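Local coordinates for protein trans-2-enoyl-CoA reductase [NADH] (Treponema denticola ATCC 35405, PDB 4GGO) that catalyses the NADH-dependent reduction of the carbon-carbon double bond of trans-2-enoyl-CoA substrates such as crotonyl-CoA in fatty acid synthesis, at residues A[166-171]-A[241-246]; A[172-177]-A[187-192]. One frame throughout, in Å; residues are numbered along the deposited sequence.

Contact 1 (A[166-171]-A[241-246])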
# COMPACT_ATOMS: atom_id res chain seq x y z
N LEU A 166 -5.86 -13.16 9.69
CA LEU A 166 -6.77 -12.03 9.84
C LEU A 166 -8.00 -12.48 10.61
O LEU A 166 -9.04 -12.77 10.01
CB LEU A 166 -7.18 -11.49 8.47
CG LEU A 166 -6.06 -11.23 7.46
CD1 LEU A 166 -6.63 -10.70 6.16
CD2 LEU A 166 -5.03 -10.27 8.03
N LYS A 167 -7.89 -12.54 11.93
CA LYS A 167 -8.94 -13.13 12.76
C LYS A 167 -9.15 -12.36 14.07
O LYS A 167 -8.25 -11.68 14.55
CB LYS A 167 -8.63 -14.61 13.02
CG LYS A 167 -8.70 -15.48 11.77
CD LYS A 167 -8.62 -16.97 12.07
CE LYS A 167 -7.25 -17.37 12.56
NZ LYS A 167 -7.08 -18.85 12.45
N PRO A 168 -10.36 -12.47 14.65
CA PRO A 168 -10.65 -11.79 15.92
C PRO A 168 -10.15 -12.59 17.12
O PRO A 168 -9.55 -13.66 16.95
CB PRO A 168 -12.17 -11.75 15.94
CG PRO A 168 -12.57 -13.00 15.22
CD PRO A 168 -11.55 -13.17 14.13
N PHE A 169 -10.40 -12.08 18.32
CA PHE A 169 -10.10 -12.81 19.55
C PHE A 169 -11.38 -13.07 20.33
O PHE A 169 -12.30 -12.25 20.32
CB PHE A 169 -9.11 -12.04 20.42
CG PHE A 169 -7.72 -11.98 19.86
CD1 PHE A 169 -6.96 -13.12 19.70
CD2 PHE A 169 -7.16 -10.76 19.51
CE1 PHE A 169 -5.68 -13.06 19.18
CE2 PHE A 169 -5.88 -10.69 19.00
CZ PHE A 169 -5.14 -11.84 18.83
N GLY A 170 -11.45 -14.21 21.00
CA GLY A 170 -12.59 -14.55 21.83
C GLY A 170 -13.74 -15.17 21.06
O GLY A 170 -13.97 -16.38 21.14
N LYS A 171 -14.48 -14.35 20.32
CA LYS A 171 -15.64 -14.82 19.58
C LYS A 171 -15.42 -14.76 18.07
O LYS A 171 -14.58 -14.00 17.58
CB LYS A 171 -16.88 -14.00 19.94
CG LYS A 171 -17.39 -14.22 21.35
CD LYS A 171 -18.73 -13.53 21.56
CE LYS A 171 -19.26 -13.75 22.96
NZ LYS A 171 -19.45 -15.20 23.25
N GLN A 241 -14.04 -3.34 13.61
CA GLN A 241 -13.17 -3.17 14.77
C GLN A 241 -12.74 -4.49 15.40
O GLN A 241 -11.67 -4.58 16.00
CB GLN A 241 -13.84 -2.29 15.83
CG GLN A 241 -13.88 -0.82 15.48
CD GLN A 241 -14.46 0.03 16.59
OE1 GLN A 241 -14.18 1.22 16.69
NE2 GLN A 241 -15.29 -0.58 17.43
N ALA A 242 -13.56 -5.52 15.24
CA ALA A 242 -13.27 -6.84 15.79
C ALA A 242 -11.96 -7.41 15.24
O ALA A 242 -11.39 -8.34 15.81
CB ALA A 242 -14.42 -7.80 15.53
N LEU A 243 -11.50 -6.85 14.13
CA LEU A 243 -10.26 -7.29 13.50
C LEU A 243 -9.16 -6.23 13.59
O LEU A 243 -8.07 -6.50 14.08
CB LEU A 243 -10.51 -7.65 12.03
CG LEU A 243 -11.61 -8.68 11.79
CD1 LEU A 243 -11.81 -8.91 10.30
CD2 LEU A 243 -11.28 -9.98 12.50
N TYR A 244 -9.47 -5.03 13.11
CA TYR A 244 -8.47 -3.97 13.00
C TYR A 244 -8.16 -3.28 14.32
O TYR A 244 -7.10 -2.66 14.46
CB TYR A 244 -8.89 -2.94 11.95
CG TYR A 244 -8.92 -3.49 10.54
CD1 TYR A 244 -7.76 -3.54 9.77
CD2 TYR A 244 -10.10 -3.94 9.97
CE1 TYR A 244 -7.77 -4.03 8.49
CE2 TYR A 244 -10.13 -4.43 8.68
CZ TYR A 244 -8.96 -4.48 7.94
OH TYR A 244 -8.98 -4.97 6.66
N ARG A 245 -9.07 -3.38 15.28
CA ARG A 245 -8.86 -2.78 16.59
C ARG A 245 -8.42 -3.82 17.62
O ARG A 245 -7.36 -3.68 18.24
CB ARG A 245 -10.15 -2.11 17.10
CG ARG A 245 -10.06 -0.61 17.28
CD ARG A 245 -10.29 0.12 15.97
NE ARG A 245 -10.82 1.46 16.18
CZ ARG A 245 -11.58 2.11 15.30
NH1 ARG A 245 -11.91 1.53 14.15
NH2 ARG A 245 -12.02 3.33 15.57
N LYS A 246 -9.23 -4.85 17.79
CA LYS A 246 -9.03 -5.82 18.86
C LYS A 246 -8.62 -7.20 18.36
O LYS A 246 -8.47 -8.13 19.16
CB LYS A 246 -10.31 -5.93 19.71
CG LYS A 246 -10.85 -4.59 20.20
CD LYS A 246 -12.05 -4.76 21.14
CE LYS A 246 -11.68 -5.53 22.40
NZ LYS A 246 -12.82 -5.68 23.36
O HOH W 1 -11.52 -9.31 18.37

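Contact 2 (A[172-177]-A[187-192])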
# COMPACT_ATOMS: atom_id res chain seq x y z
N THR A 172 -16.18 -15.58 17.34
CA THR A 172 -16.14 -15.56 15.89
C THR A 172 -16.72 -14.26 15.34
O THR A 172 -17.79 -13.82 15.77
CB THR A 172 -16.88 -16.78 15.29
OG1 THR A 172 -17.09 -16.57 13.88
CG2 THR A 172 -18.24 -16.96 15.96
N PHE A 173 -16.01 -13.65 14.40
CA PHE A 173 -16.50 -12.43 13.77
C PHE A 173 -17.25 -12.76 12.50
O PHE A 173 -16.69 -13.32 11.56
CB PHE A 173 -15.34 -11.47 13.48
CG PHE A 173 -15.74 -10.26 12.68
CD1 PHE A 173 -16.66 -9.35 13.20
CD2 PHE A 173 -15.20 -10.02 11.43
CE1 PHE A 173 -17.03 -8.24 12.47
CE2 PHE A 173 -15.57 -8.91 10.70
CZ PHE A 173 -16.49 -8.01 11.22
N THR A 174 -18.53 -12.41 12.47
CA THR A 174 -19.39 -12.73 11.35
C THR A 174 -20.06 -11.47 10.81
O THR A 174 -20.57 -10.65 11.58
CB THR A 174 -20.48 -13.75 11.75
OG1 THR A 174 -19.85 -14.96 12.21
CG2 THR A 174 -21.38 -14.08 10.57
N GLY A 175 -20.05 -11.32 9.49
CA GLY A 175 -20.70 -10.19 8.85
C GLY A 175 -21.04 -10.46 7.40
O GLY A 175 -20.59 -11.44 6.82
N LYS A 176 -21.83 -9.57 6.82
CA LYS A 176 -22.16 -9.66 5.40
C LYS A 176 -20.93 -9.42 4.54
O LYS A 176 -19.91 -8.94 5.02
CB LYS A 176 -23.26 -8.67 5.04
CG LYS A 176 -24.61 -8.98 5.67
CD LYS A 176 -25.77 -8.32 4.92
CE LYS A 176 -25.95 -6.86 5.29
NZ LYS A 176 -27.16 -6.29 4.64
N THR A 177 -21.03 -9.78 3.26
CA THR A 177 -19.99 -9.49 2.29
C THR A 177 -20.62 -9.55 0.91
O THR A 177 -21.78 -9.94 0.77
CB THR A 177 -18.81 -10.49 2.36
OG1 THR A 177 -17.75 -10.03 1.51
CG2 THR A 177 -19.25 -11.87 1.91
N GLU A 187 -22.81 -14.37 3.75
CA GLU A 187 -22.47 -14.24 5.16
C GLU A 187 -21.27 -15.11 5.47
O GLU A 187 -21.34 -16.33 5.42
CB GLU A 187 -23.66 -14.64 6.04
CG GLU A 187 -23.35 -14.64 7.52
CD GLU A 187 -24.53 -14.22 8.37
OE1 GLU A 187 -25.38 -13.46 7.87
OE2 GLU A 187 -24.60 -14.65 9.54
N ILE A 188 -20.14 -14.47 5.78
CA ILE A 188 -18.91 -15.19 6.06
C ILE A 188 -18.41 -14.90 7.46
O ILE A 188 -18.84 -13.93 8.09
CB ILE A 188 -17.81 -14.85 5.04
CG1 ILE A 188 -17.33 -13.41 5.22
CG2 ILE A 188 -18.31 -15.08 3.63
CD1 ILE A 188 -16.13 -13.06 4.37
N SER A 189 -17.50 -15.73 7.95
CA SER A 189 -17.03 -15.62 9.32
C SER A 189 -15.52 -15.79 9.43
O SER A 189 -14.88 -16.40 8.58
CB SER A 189 -17.72 -16.67 10.20
OG SER A 189 -19.13 -16.53 10.14
N ALA A 190 -14.96 -15.23 10.50
CA ALA A 190 -13.56 -15.45 10.85
C ALA A 190 -13.49 -15.98 12.27
O ALA A 190 -13.93 -15.32 13.21
CB ALA A 190 -12.77 -14.16 10.71
N GLU A 191 -12.96 -17.19 12.43
CA GLU A 191 -12.87 -17.83 13.73
C GLU A 191 -11.83 -17.12 14.60
O GLU A 191 -10.90 -16.52 14.09
CB GLU A 191 -12.49 -19.31 13.56
CG GLU A 191 -13.42 -20.09 12.64
CD GLU A 191 -14.71 -20.53 13.31
OE1 GLU A 191 -15.01 -21.74 13.28
OE2 GLU A 191 -15.42 -19.66 13.87
N PRO A 192 -12.01 -17.18 15.93
CA PRO A 192 -11.03 -16.56 16.84
C PRO A 192 -9.66 -17.23 16.76
O PRO A 192 -9.58 -18.45 16.58
CB PRO A 192 -11.66 -16.76 18.22
CG PRO A 192 -12.59 -17.91 18.06
CD PRO A 192 -13.13 -17.79 16.67

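Contact 1 (A[166-171]-A[241-246])
Leu243 lays its CD2 methyl over the face of the Lys167-Pro168 peptide, 3.4 Å from Pro168 N. The same methyl meets Pro168 CD at 3.6 Å, and the two side chains lie side by side, pointing the same way. Proline suits this place because its ring replaces the N-H with carbon and offers an apolar surface to a leucine. Leu243 CG stands beside the backbone N and anti to the carbonyl carbon (chi1 -55°), which brings the CD2 methyl against the loop. Farther along, Phe169 turns a ring edge to the turn after the helix: Lys246 O lies in the ring plane, 3.0 Å from Phe169 CD2, where the electropositive C-H rim suits a carbonyl oxygen. The two backbones are linked by hydrogen bonds only through a water. It accepts from Phe169 N at 3.0 Å and donates to Ala242 O at 2.7 Å, with a weak bond to Lys246 O.

In the second shell, Gln241 O takes the N-H groups of both Arg245 and Lys246, fixing the turn that presents Lys246 O. The Lys167 backbone N-H bonds to Thr248 OG1, and Lys167 NZ forms a salt bridge with Glu197 OE2. Tyr244, the probable proton donor, follows Leu243 directly and packs on Ile249 of helix 248-266. That helix also supports Leu166 and Phe169, while Phe173 of strand 173-178 covers Pro168, Ala242 and Leu243.

Contact 2 (A[172-177]-A[187-192])
Thr174 CG2 lies above the plane of the Glu187 carboxylate, off to one side and 3.4 Å from Glu187 OE2. The Glu191 carboxylate likewise meets a threonine, with Glu191 OE2 3.5 Å from Thr172 OG1. The Phe173 ring instead leaves its partner strand: Ala242 CB sits over one face, toward CD1, and Pro168, Leu243, Pro289 and Val290 complete an apolar setting that suits a large ring. These residues belong to a two-stranded antiparallel beta hairpin, strands 173-178 and 185-190, separate from the parallel Rossmann-type sheet. The axes of the short segments approach to 4.7 Å, and their N-to-C directions are 157° apart, close to antiparallel.

Phe173 and Ala190 form a hydrogen-bonded pair, Phe173 N to Ala190 O at 2.9 Å and Ala190 N to Phe173 O at 2.8 Å. Gly175 and Ile188 make the next such pair, Gly175 N to Ile188 O and Ile188 N to Gly175 O, both 3.2 Å. Gly175 brings no side chain to the sheet face that carries Phe173, Ile188 and Ala190, so the isoleucine has no pair-mate on it.

On the other face Thr174 and Ser189, a non-hydrogen-bonded pair, join hydroxyls: Thr174 OG1 and Ser189 OG lie 2.7 Å apart. Each oxygen stands anti to its own carbonyl carbon (chi1 -60° and -57°), which turns the two hydroxyls toward each other; either may be the donor, and short hydroxyl side chains suit such a bond. The Thr174 and Glu187 side chains cross at about a right angle.

At the open end, Thr172 OG1 gives a weak bond to Ala190 O, and Pro192 packs beside Thr172. Toward the turn Thr177 is buried, with Thr177 CG2 3.8 Å from Ile188 CG2.

In the fold
Both contacts lie in the catalytic region of the chain, their centres about 10 Å apart. Segment 166-171 runs straight into 172-177; the hairpin then returns as 187-192, and 241-246 follows only after helices 195-205 and 208-219 and strand 227-233 of the parallel sheet. Contact 2 is thus a local pairing, while contact 1 brings together parts distant in sequence. The two meet directly: Ala242 CB lies 3.6 Å from Phe173 CD1, and Pro168 CD lies 3.3 Å from Ala190 O. Phe173 therefore joins the surface hairpin to short helix 241-244, which carries the probable proton donor Tyr244.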